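Local coordinates for CCHC-type domain-containing protein (Trypanosoma brucei brucei, PDB 7C45) that trims guide RNAs, probably as a metal-dependent 3'-5' exoribonuclease of the RNase D type, and is captured here bound to an oligo-U RNA, at residues L54-L59 / S111-V116; R17-H22 / V69-D74; R36-D41 / R94-L99. All blocks are in the same frame, centred on the assembly; numbering follows the deposited sequence.

Contact 1. Residues L54-L59 / S111-V116; sequences LGRISL and SCQLGV. With nucleotides of chain B.
The side-chain amide of Gln113 spans two consecutive peptide groups of the 54-59 segment and uses both of its ends. Gln113 OE1 accepts from Ile57 N at 2.8 Å, lying so that the donor falls in the carbonyl plane on a lone pair. Gln113 NE2 donates to Gly55 O over 3.0 Å and meets that oxygen from above its carbonyl plane, 49° out of it. Glutamine, with a donor and an acceptor on one flat group, suits a backbone that offers both as the loop turns into the strand, and the pair of bonds fixes which way round the amide sits. A water adds a third link, giving a hydrogen bond to Leu54 O and taking one from NE2. Beside this amide Ile57 lays its CG1 branch against Gln113 OE1 at 3.3 Å and carries CD1 on to Leu114 CG, 4.0 Å away. In the RNase D exonuclease fold this joins helix 104-114 to the entry of strand 57-64, where Ser58 and Leu59 both face Glu43 as a classic beta bulge. The extended chain of Gln113 beyond CG lets it reach so far from the helix. Leu114 in turn packs on Pro80, Phe83 and Val84 of helix 80-92. Leu54, buried against Asp106 and Ala109, turns CD2 to the RNA, 3.4 Å from O4' of U10 of chain B, an apolar branch suited to the flank of a ribose.

Contact 2. Residues R17-H22 / V69-D74; sequences RVVDTH and VVFLFD
One of the two edge strands of the exonuclease sheet, 16-19, is joined here to strand 70-74 in parallel pairing. Arg17, Val18 and Val19 stand opposite Phe71, Leu72 and Phe73, and the backbones alternate as donor and acceptor: Arg17 N bonds to Val70 O at 2.8 Å, Leu72 N to Arg17 O, Val19 N to Leu72 O at 2.7 Å, and Asp74 N to Val19 O. Val19 shares a face with both phenylalanines and divides its branches between them. With CG1 anti to its backbone N (chi1 177°), that methyl lies 3.6 Å from Phe73 CD1, while CG2 meets Phe71 CD1 at 3.8 Å. A branched residue serves well here because each methyl has its own ring; both rings also pack against Ala28 of helix 22-33. Where the pairing begins, Arg17 crosses Val69 at about a right angle, so that Val69 CG2 sits over the centre of the guanidinium, 3.7 Å from CZ. Val69 CG1 lies over one face of the Phe71 ring, offset toward its rim. On the other side of the sheet, Val18 and Leu72 pack on Leu185 of helix 182-202. Past the pairing, a water donates to Asp20 OD2 and Asp74 OD2, separating two like charges; Asp20 is salt-bridged to Lys24, and Asp74 to Arg178, with Thr77 hydrogen-bonded besides. A sheet with helices on both faces, here 22-33 and 182-202, is characteristic of the RNase H-like fold.

Contact 3. Residues R36-D41 / R94-L99; sequences RSIALD and REIRKL. With CA (calcium ion), chain E; CA (calcium ion), chain F; nucleotides of chain B.
Strands 37-41 and 97-99 run parallel at a closest axis distance of 4.5 Å, their directions 34° apart. Four backbone bonds pass back and forth between them: Arg97 N to Arg36 O, Ile38 N to Arg97 O, Leu99 N to Ile38 O and Leu40 N to Leu99 O, the last at 2.8 Å. Of the side chains, Ile38 and Leu40 lie on the face that also carries Lys98. Ile38 CD1 touches Ile96 CG2 at 3.7 Å, and Leu40 CD1 lies 3.5 Å from Lys98 CG, the two side chains running side by side. The apolar part of the lysine thus serves as packing, while bends at chi2 and chi3 fold Lys98 NZ back to Ile96 O at 2.6 Å, where it meets the oxygen in the carbonyl plane; Glu119 O and Leu90 O also accept from this buried amine. On the opposite face Ser37 CB meets Leu99 CD1, and the short side chain of Ala39 rests against Leu99, CB to CB. A water links Ser37 OG to Arg97 NH1, whose guanidinium is paired with Glu216. These are neighbouring interior strands of the DnaQ-like exonuclease core, in which the first strand of the pair delivers a metal-binding aspartate. Asp41, with CG anti to its backbone N (chi1 -172°), splits its carboxylate between two calcium ions: OD2 binds one at 2.2 Å, OD1 the other at 2.4 Å. The OP1 atom of U10 of chain B bridges the same two ions. Glu43 and Asp191 also join Asp41 in binding calcium. At the far end Arg36 spreads its guanidinium over Glu95 O and makes a long salt bridge, NH1 to OE1 of Glu95, at 3.9 Å.

Overall arrangement
All three contacts belong to the exonuclease domain and meet on its mixed six-stranded sheet, with centres about 16 to 18 Å apart. Contact 2 forms one outer edge (strands 16-19 and 70-74), contact 3 lies further in (37-44 and 97-100), and strand 57-64, between 70-74 and 37-44, carries contact 1 out to helix 104-114. Along the chain the first segments come as 17-22, 36-41, 54-59 and their partners as 69-74, 94-99, 111-116, so every pair crosses. Contacts 1 and 2 touch, Leu59 CD2 lying 3.6 Å from Phe73 O. Contact 3 brings Asp41 to the metals and contact 1 sets Leu54 beside the same nucleotide, both lining the RNA-binding active site; contact 2 lies away from it.

Contact 1. Residues L54-L59 / S111-V116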
loop_
_atom_site.group_PDB
_atom_site.type_symbol
_atom_site.label_atom_id
_atom_site.label_comp_id
_atom_site.label_asym_id
_atom_site.label_seq_id
_atom_site.Cartn_x
_atom_site.Cartn_y
_atom_site.Cartn_z
ATOM N N LEU A 54 10.380 -2.404 -11.769
ATOM C CA LEU A 54 11.304 -2.457 -10.646
ATOM C C LEU A 54 12.615 -3.076 -11.104
ATOM O O LEU A 54 12.635 -3.949 -11.968
ATOM C CB LEU A 54 10.739 -3.288 -9.497
ATOM C CG LEU A 54 9.534 -2.708 -8.742
ATOM C CD1 LEU A 54 9.292 -3.539 -7.527
ATOM C CD2 LEU A 54 9.728 -1.257 -8.355
ATOM N N GLY A 55 13.709 -2.626 -10.504
ATOM C CA GLY A 55 14.985 -3.290 -10.683
ATOM C C GLY A 55 15.027 -4.651 -9.984
ATOM O O GLY A 55 14.019 -5.199 -9.547
ATOM N N ARG A 56 16.234 -5.201 -9.908
ATOM C CA ARG A 56 16.418 -6.537 -9.341
ATOM C C ARG A 56 15.866 -6.580 -7.924
ATOM O O ARG A 56 16.165 -5.710 -7.116
ATOM C CB ARG A 56 17.900 -6.883 -9.331
ATOM C CG ARG A 56 18.216 -8.280 -8.870
ATOM C CD ARG A 56 19.717 -8.494 -9.049
ATOM N NE ARG A 56 20.175 -9.792 -8.593
ATOM C CZ ARG A 56 21.418 -10.219 -8.740
ATOM N NH1 ARG A 56 22.320 -9.445 -9.348
ATOM N NH2 ARG A 56 21.756 -11.420 -8.294
ATOM N N ILE A 57 15.024 -7.569 -7.634
ATOM C CA ILE A 57 14.451 -7.659 -6.294
ATOM C C ILE A 57 15.561 -7.839 -5.271
ATOM O O ILE A 57 16.437 -8.695 -5.427
ATOM C CB ILE A 57 13.447 -8.810 -6.203
ATOM C CG1 ILE A 57 12.167 -8.465 -6.970
ATOM C CG2 ILE A 57 13.143 -9.096 -4.753
ATOM C CD1 ILE A 57 11.219 -9.616 -7.086
ATOM N N SER A 58 15.527 -7.023 -4.217
ATOM C CA SER A 58 16.478 -7.130 -3.117
ATOM C C SER A 58 15.818 -7.760 -1.892
ATOM O O SER A 58 16.269 -8.793 -1.391
ATOM C CB SER A 58 17.036 -5.750 -2.775
ATOM O OG SER A 58 17.947 -5.808 -1.696
ATOM N N LEU A 59 14.743 -7.145 -1.421
ATOM C CA LEU A 59 13.956 -7.610 -0.284
ATOM C C LEU A 59 12.506 -7.829 -0.698
ATOM O O LEU A 59 11.974 -7.090 -1.526
ATOM C CB LEU A 59 13.990 -6.586 0.862
ATOM C CG LEU A 59 15.349 -6.216 1.453
ATOM C CD1 LEU A 59 15.221 -5.102 2.499
ATOM C CD2 LEU A 59 16.040 -7.480 2.041
ATOM N N SER A 111 6.064 -11.586 -11.048
ATOM C CA SER A 111 5.833 -12.451 -12.200
ATOM C C SER A 111 7.081 -12.548 -13.073
ATOM O O SER A 111 7.506 -13.648 -13.434
ATOM C CB SER A 111 4.639 -11.942 -13.013
ATOM O OG SER A 111 4.454 -12.734 -14.181
ATOM N N CYS A 112 7.681 -11.409 -13.406
ATOM C CA CYS A 112 8.843 -11.383 -14.294
ATOM C C CYS A 112 10.053 -12.037 -13.660
ATOM O O CYS A 112 10.749 -12.830 -14.305
ATOM C CB CYS A 112 9.205 -9.951 -14.647
ATOM S SG CYS A 112 8.093 -9.209 -15.807
ATOM N N GLN A 113 10.350 -11.665 -12.423
ATOM C CA GLN A 113 11.576 -12.097 -11.775
ATOM C C GLN A 113 11.424 -13.414 -11.038
ATOM O O GLN A 113 12.357 -14.223 -11.046
ATOM C CB GLN A 113 12.069 -11.014 -10.823
ATOM C CG GLN A 113 12.449 -9.740 -11.542
ATOM C CD GLN A 113 13.013 -8.720 -10.604
ATOM O OE1 GLN A 113 13.884 -9.018 -9.775
ATOM N NE2 GLN A 113 12.505 -7.511 -10.700
ATOM N N LEU A 114 10.263 -13.678 -10.431
ATOM C CA LEU A 114 10.113 -14.875 -9.622
ATOM C C LEU A 114 9.235 -15.928 -10.266
ATOM O O LEU A 114 9.250 -17.077 -9.811
ATOM C CB LEU A 114 9.544 -14.518 -8.232
ATOM C CG LEU A 114 10.348 -13.508 -7.402
ATOM C CD1 LEU A 114 9.814 -13.365 -5.987
ATOM C CD2 LEU A 114 11.824 -13.880 -7.391
ATOM N N GLY A 115 8.494 -15.575 -11.320
ATOM C CA GLY A 115 7.563 -16.494 -11.941
ATOM C C GLY A 115 6.361 -16.827 -11.090
ATOM O O GLY A 115 5.796 -17.905 -11.220
ATOM N N VAL A 116 5.955 -15.918 -10.216
ATOM C CA VAL A 116 4.852 -16.138 -9.296
ATOM C C VAL A 116 3.780 -15.094 -9.573
ATOM O O VAL A 116 4.084 -13.925 -9.818
ATOM C CB VAL A 116 5.331 -16.086 -7.831
ATOM C CG1 VAL A 116 6.271 -17.253 -7.532
ATOM C CG2 VAL A 116 6.047 -14.804 -7.560
ATOM P P U B 10 7.819 1.623 -2.327
ATOM O OP1 U B 10 7.899 0.589 -1.277
ATOM O OP2 U B 10 7.797 3.072 -1.966
ATOM O "O5'" U B 10 9.015 1.405 -3.364
ATOM C "C5'" U B 10 9.426 0.093 -3.710
ATOM C "C4'" U B 10 10.537 0.108 -4.727
ATOM O "O4'" U B 10 10.171 0.987 -5.808
ATOM C "C3'" U B 10 11.872 0.652 -4.249
ATOM O "O3'" U B 10 12.636 -0.313 -3.564
ATOM C "C2'" U B 10 12.530 1.104 -5.542
ATOM O "O2'" U B 10 13.086 -0.019 -6.213
ATOM C "C1'" U B 10 11.324 1.601 -6.338
ATOM N N1 U B 10 11.154 3.063 -6.251
ATOM C C2 U B 10 11.954 3.805 -7.090
ATOM O O2 U B 10 12.763 3.280 -7.842
ATOM N N3 U B 10 11.768 5.162 -6.999
ATOM C C4 U B 10 10.874 5.817 -6.176
ATOM O O4 U B 10 10.827 7.042 -6.210
ATOM C C5 U B 10 10.071 4.972 -5.344
ATOM C C6 U B 10 10.233 3.647 -5.410
HETATM O O HOH W 1 10.448 -6.022 -12.479
#

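Contact 2. Residues R17-H22 / V69-D74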
loop_
_atom_site.group_PDB
_atom_site.type_symbol
_atom_site.label_atom_id
_atom_site.label_comp_id
_atom_site.label_asym_id
_atom_site.label_seq_id
_atom_site.Cartn_x
_atom_site.Cartn_y
_atom_site.Cartn_z
ATOM N N ARG A 17 12.744 -8.989 11.322
ATOM C CA ARG A 17 13.615 -10.156 11.376
ATOM C C ARG A 17 14.115 -10.429 9.970
ATOM O O ARG A 17 13.307 -10.711 9.089
ATOM C CB ARG A 17 12.868 -11.374 11.897
ATOM C CG ARG A 17 13.746 -12.539 12.239
ATOM C CD ARG A 17 13.063 -13.316 13.346
ATOM N NE ARG A 17 12.802 -12.422 14.461
ATOM C CZ ARG A 17 11.818 -12.578 15.340
ATOM N NH1 ARG A 17 11.671 -11.693 16.323
ATOM N NH2 ARG A 17 10.968 -13.599 15.228
ATOM N N VAL A 18 15.434 -10.346 9.772
ATOM C CA VAL A 18 16.020 -10.605 8.460
ATOM C C VAL A 18 15.973 -12.096 8.169
ATOM O O VAL A 18 16.428 -12.914 8.975
ATOM C CB VAL A 18 17.467 -10.092 8.399
ATOM C CG1 VAL A 18 18.109 -10.493 7.058
ATOM C CG2 VAL A 18 17.515 -8.600 8.600
ATOM N N VAL A 19 15.445 -12.457 7.018
ATOM C CA VAL A 19 15.340 -13.855 6.622
ATOM C C VAL A 19 16.344 -14.060 5.492
ATOM O O VAL A 19 16.073 -13.733 4.333
ATOM C CB VAL A 19 13.907 -14.229 6.217
ATOM C CG1 VAL A 19 13.832 -15.675 5.739
ATOM C CG2 VAL A 19 12.970 -14.017 7.423
ATOM N N ASP A 20 17.527 -14.585 5.829
ATOM C CA ASP A 20 18.601 -14.636 4.851
ATOM C C ASP A 20 19.330 -15.975 4.831
ATOM O O ASP A 20 20.366 -16.085 4.172
ATOM C CB ASP A 20 19.583 -13.492 5.082
ATOM C CG ASP A 20 20.195 -13.497 6.465
ATOM O OD1 ASP A 20 19.778 -14.285 7.348
ATOM O OD2 ASP A 20 21.085 -12.662 6.669
ATOM N N THR A 21 18.800 -16.990 5.512
ATOM C CA THR A 21 19.288 -18.349 5.399
ATOM C C THR A 21 18.113 -19.283 5.142
ATOM O O THR A 21 16.951 -18.962 5.402
ATOM C CB THR A 21 20.031 -18.810 6.662
ATOM O OG1 THR A 21 19.099 -18.937 7.741
ATOM C CG2 THR A 21 21.089 -17.786 7.056
ATOM N N HIS A 22 18.443 -20.470 4.634
ATOM C CA HIS A 22 17.423 -21.480 4.400
ATOM C C HIS A 22 16.701 -21.844 5.694
ATOM O O HIS A 22 15.474 -21.988 5.702
ATOM C CB HIS A 22 18.068 -22.712 3.753
ATOM C CG HIS A 22 17.087 -23.763 3.336
ATOM N ND1 HIS A 22 16.164 -23.563 2.333
ATOM C CD2 HIS A 22 16.888 -25.025 3.784
ATOM C CE1 HIS A 22 15.436 -24.654 2.182
ATOM N NE2 HIS A 22 15.856 -25.556 3.050
ATOM N N VAL A 69 5.707 -9.788 13.948
ATOM C CA VAL A 69 7.046 -9.598 13.412
ATOM C C VAL A 69 6.912 -9.139 11.966
ATOM O O VAL A 69 5.928 -9.447 11.295
ATOM C CB VAL A 69 7.894 -10.900 13.489
ATOM C CG1 VAL A 69 7.432 -11.906 12.468
ATOM C CG2 VAL A 69 9.379 -10.619 13.302
ATOM N N VAL A 70 7.925 -8.436 11.478
ATOM C CA VAL A 70 8.052 -8.121 10.054
ATOM C C VAL A 70 9.178 -8.981 9.494
ATOM O O VAL A 70 10.320 -8.884 9.955
ATOM C CB VAL A 70 8.342 -6.628 9.831
ATOM C CG1 VAL A 70 8.633 -6.338 8.347
ATOM C CG2 VAL A 70 7.186 -5.788 10.357
ATOM N N PHE A 71 8.857 -9.855 8.549
ATOM C CA PHE A 71 9.905 -10.662 7.926
ATOM C C PHE A 71 10.514 -9.854 6.794
ATOM O O PHE A 71 9.783 -9.333 5.953
ATOM C CB PHE A 71 9.353 -11.976 7.385
ATOM C CG PHE A 71 8.891 -12.953 8.455
ATOM C CD1 PHE A 71 9.779 -13.443 9.391
ATOM C CD2 PHE A 71 7.569 -13.414 8.461
ATOM C CE1 PHE A 71 9.362 -14.355 10.345
ATOM C CE2 PHE A 71 7.132 -14.318 9.414
ATOM C CZ PHE A 71 8.027 -14.801 10.349
ATOM N N LEU A 72 11.838 -9.742 6.772
ATOM C CA LEU A 72 12.533 -9.118 5.651
ATOM C C LEU A 72 13.224 -10.240 4.890
ATOM O O LEU A 72 14.282 -10.719 5.305
ATOM C CB LEU A 72 13.530 -8.066 6.113
ATOM C CG LEU A 72 12.947 -6.952 6.982
ATOM C CD1 LEU A 72 14.065 -6.073 7.476
ATOM C CD2 LEU A 72 11.935 -6.146 6.165
ATOM N N PHE A 73 12.624 -10.667 3.793
ATOM C CA PHE A 73 13.187 -11.768 3.027
ATOM C C PHE A 73 14.320 -11.227 2.175
ATOM O O PHE A 73 14.091 -10.401 1.293
ATOM C CB PHE A 73 12.131 -12.423 2.149
ATOM C CG PHE A 73 11.109 -13.200 2.917
ATOM C CD1 PHE A 73 11.399 -14.476 3.368
ATOM C CD2 PHE A 73 9.863 -12.661 3.184
ATOM C CE1 PHE A 73 10.466 -15.204 4.072
ATOM C CE2 PHE A 73 8.908 -13.395 3.881
ATOM C CZ PHE A 73 9.212 -14.670 4.315
ATOM N N ASP A 74 15.543 -11.687 2.443
ATOM C CA ASP A 74 16.693 -11.254 1.655
ATOM C C ASP A 74 16.763 -12.151 0.418
ATOM O O ASP A 74 17.475 -13.157 0.367
ATOM C CB ASP A 74 17.965 -11.299 2.490
ATOM C CG ASP A 74 19.166 -10.746 1.750
ATOM O OD1 ASP A 74 19.076 -10.553 0.531
ATOM O OD2 ASP A 74 20.209 -10.523 2.386
HETATM O O HOH W 2 21.272 -10.245 4.849
#

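Contact 3. Residues R36-D41 / R94-L99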
loop_
_atom_site.group_PDB
_atom_site.type_symbol
_atom_site.label_atom_id
_atom_site.label_comp_id
_atom_site.label_asym_id
_atom_site.label_seq_id
_atom_site.Cartn_x
_atom_site.Cartn_y
_atom_site.Cartn_z
ATOM N N ARG A 36 -4.190 -15.389 7.933
ATOM C CA ARG A 36 -5.346 -15.053 7.119
ATOM C C ARG A 36 -5.091 -13.864 6.205
ATOM O O ARG A 36 -5.691 -13.788 5.127
ATOM C CB ARG A 36 -6.554 -14.733 8.015
ATOM C CG ARG A 36 -6.948 -15.853 8.975
ATOM C CD ARG A 36 -7.226 -17.150 8.222
ATOM N NE ARG A 36 -8.093 -16.905 7.087
ATOM C CZ ARG A 36 -8.161 -17.688 6.017
ATOM N NH1 ARG A 36 -8.995 -17.374 5.026
ATOM N NH2 ARG A 36 -7.397 -18.775 5.926
ATOM N N SER A 37 -4.242 -12.926 6.632
ATOM C CA SER A 37 -3.846 -11.780 5.823
ATOM C C SER A 37 -2.344 -11.557 5.950
ATOM O O SER A 37 -1.794 -11.637 7.050
ATOM C CB SER A 37 -4.593 -10.508 6.242
ATOM O OG SER A 37 -5.977 -10.682 6.071
ATOM N N ILE A 38 -1.687 -11.275 4.821
ATOM C CA ILE A 38 -0.252 -11.003 4.789
ATOM C C ILE A 38 -0.035 -9.705 4.029
ATOM O O ILE A 38 -0.327 -9.640 2.835
ATOM C CB ILE A 38 0.547 -12.128 4.110
ATOM C CG1 ILE A 38 0.265 -13.485 4.751
ATOM C CG2 ILE A 38 2.041 -11.794 4.120
ATOM C CD1 ILE A 38 0.862 -14.585 3.980
ATOM N N ALA A 39 0.466 -8.683 4.718
ATOM C CA ALA A 39 0.883 -7.448 4.069
ATOM C C ALA A 39 2.220 -7.677 3.373
ATOM O O ALA A 39 3.150 -8.195 3.995
ATOM C CB ALA A 39 1.017 -6.330 5.094
ATOM N N LEU A 40 2.316 -7.262 2.111
ATOM C CA LEU A 40 3.520 -7.464 1.310
ATOM C C LEU A 40 4.041 -6.153 0.749
ATOM O O LEU A 40 3.282 -5.216 0.504
ATOM C CB LEU A 40 3.277 -8.407 0.159
ATOM C CG LEU A 40 3.041 -9.858 0.537
ATOM C CD1 LEU A 40 2.596 -10.629 -0.686
ATOM C CD2 LEU A 40 4.310 -10.491 1.111
ATOM N N ASP A 41 5.350 -6.129 0.518
ATOM C CA ASP A 41 6.050 -4.983 -0.035
ATOM C C ASP A 41 7.332 -5.524 -0.661
ATOM O O ASP A 41 7.787 -6.617 -0.325
ATOM C CB ASP A 41 6.312 -3.959 1.065
ATOM C CG ASP A 41 6.856 -2.643 0.561
ATOM O OD1 ASP A 41 6.718 -2.325 -0.618
ATOM O OD2 ASP A 41 7.408 -1.921 1.396
ATOM N N ARG A 94 -5.541 -18.569 -2.769
ATOM C CA ARG A 94 -6.578 -17.548 -2.715
ATOM C C ARG A 94 -7.192 -17.396 -1.321
ATOM O O ARG A 94 -7.800 -16.362 -1.041
ATOM C CB ARG A 94 -7.646 -17.857 -3.765
ATOM C CG ARG A 94 -8.532 -19.020 -3.438
ATOM N N GLU A 95 -6.999 -18.365 -0.426
ATOM C CA GLU A 95 -7.584 -18.313 0.909
ATOM C C GLU A 95 -6.798 -17.450 1.889
ATOM O O GLU A 95 -7.300 -17.173 2.986
ATOM C CB GLU A 95 -7.731 -19.732 1.478
ATOM C CG GLU A 95 -8.872 -20.514 0.870
ATOM C CD GLU A 95 -10.163 -19.720 0.853
ATOM O OE1 GLU A 95 -10.577 -19.225 1.923
ATOM O OE2 GLU A 95 -10.756 -19.571 -0.236
ATOM N N ILE A 96 -5.585 -17.033 1.537
ATOM C CA ILE A 96 -4.805 -16.097 2.325
ATOM C C ILE A 96 -4.784 -14.769 1.571
ATOM O O ILE A 96 -4.270 -14.697 0.447
ATOM C CB ILE A 96 -3.382 -16.621 2.562
ATOM C CG1 ILE A 96 -3.430 -18.029 3.151
ATOM C CG2 ILE A 96 -2.591 -15.673 3.432
ATOM C CD1 ILE A 96 -2.093 -18.605 3.338
ATOM N N ARG A 97 -5.327 -13.723 2.186
ATOM C CA ARG A 97 -5.384 -12.419 1.542
ATOM C C ARG A 97 -4.004 -11.774 1.580
ATOM O O ARG A 97 -3.382 -11.678 2.636
ATOM C CB ARG A 97 -6.418 -11.527 2.235
ATOM C CG ARG A 97 -6.483 -10.109 1.734
ATOM C CD ARG A 97 -7.591 -9.338 2.430
ATOM N NE ARG A 97 -8.902 -9.860 2.077
ATOM C CZ ARG A 97 -9.924 -9.905 2.921
ATOM N NH1 ARG A 97 -9.772 -9.465 4.170
ATOM N NH2 ARG A 97 -11.084 -10.399 2.518
ATOM N N LYS A 98 -3.507 -11.367 0.421
ATOM C CA LYS A 98 -2.262 -10.625 0.349
ATOM C C LYS A 98 -2.623 -9.146 0.202
ATOM O O LYS A 98 -3.360 -8.775 -0.714
ATOM C CB LYS A 98 -1.403 -11.130 -0.810
ATOM C CG LYS A 98 -0.460 -12.329 -0.431
ATOM C CD LYS A 98 -1.220 -13.623 -0.133
ATOM C CE LYS A 98 -1.670 -14.285 -1.428
ATOM N NZ LYS A 98 -2.540 -15.468 -1.338
ATOM N N LEU A 99 -2.116 -8.321 1.112
ATOM C CA LEU A 99 -2.393 -6.892 1.172
ATOM C C LEU A 99 -1.218 -6.110 0.597
ATOM O O LEU A 99 -0.083 -6.275 1.048
ATOM C CB LEU A 99 -2.629 -6.460 2.617
ATOM C CG LEU A 99 -3.766 -7.170 3.354
ATOM C CD1 LEU A 99 -3.562 -7.017 4.846
ATOM C CD2 LEU A 99 -5.098 -6.580 2.959
HETATM CA CA CA E . 8.457 -0.098 0.763
HETATM CA CA CA F . 5.974 -0.657 -2.169
ATOM P P U B 10 7.819 1.623 -2.327
ATOM O OP1 U B 10 7.899 0.589 -1.277
ATOM O OP2 U B 10 7.797 3.072 -1.966
ATOM O "O5'" U B 10 9.015 1.405 -3.364
ATOM C "C5'" U B 10 9.426 0.093 -3.710
ATOM C "C4'" U B 10 10.537 0.108 -4.727
ATOM O "O4'" U B 10 10.171 0.987 -5.808
ATOM C "C3'" U B 10 11.872 0.652 -4.249
ATOM O "O3'" U B 10 12.636 -0.313 -3.564
ATOM C "C2'" U B 10 12.530 1.104 -5.542
ATOM O "O2'" U B 10 13.086 -0.019 -6.213
ATOM C "C1'" U B 10 11.324 1.601 -6.338
ATOM N N1 U B 10 11.154 3.063 -6.251
ATOM C C2 U B 10 11.954 3.805 -7.090
ATOM O O2 U B 10 12.763 3.280 -7.842
ATOM N N3 U B 10 11.768 5.162 -6.999
ATOM C C4 U B 10 10.874 5.817 -6.176
ATOM O O4 U B 10 10.827 7.042 -6.210
ATOM C C5 U B 10 10.071 4.972 -5.344
ATOM C C6 U B 10 10.233 3.647 -5.410
HETATM O O HOH W 3 -7.199 -8.359 5.586
HETATM O O HOH W 4 9.002 0.232 3.558
HETATM O O HOH W 5 9.869 1.894 1.228
HETATM O O HOH W 6 7.145 -2.087 -3.668
HETATM O O HOH W 7 4.045 0.321 -1.039
HETATM O O HOH W 8 4.018 -1.715 -3.256
#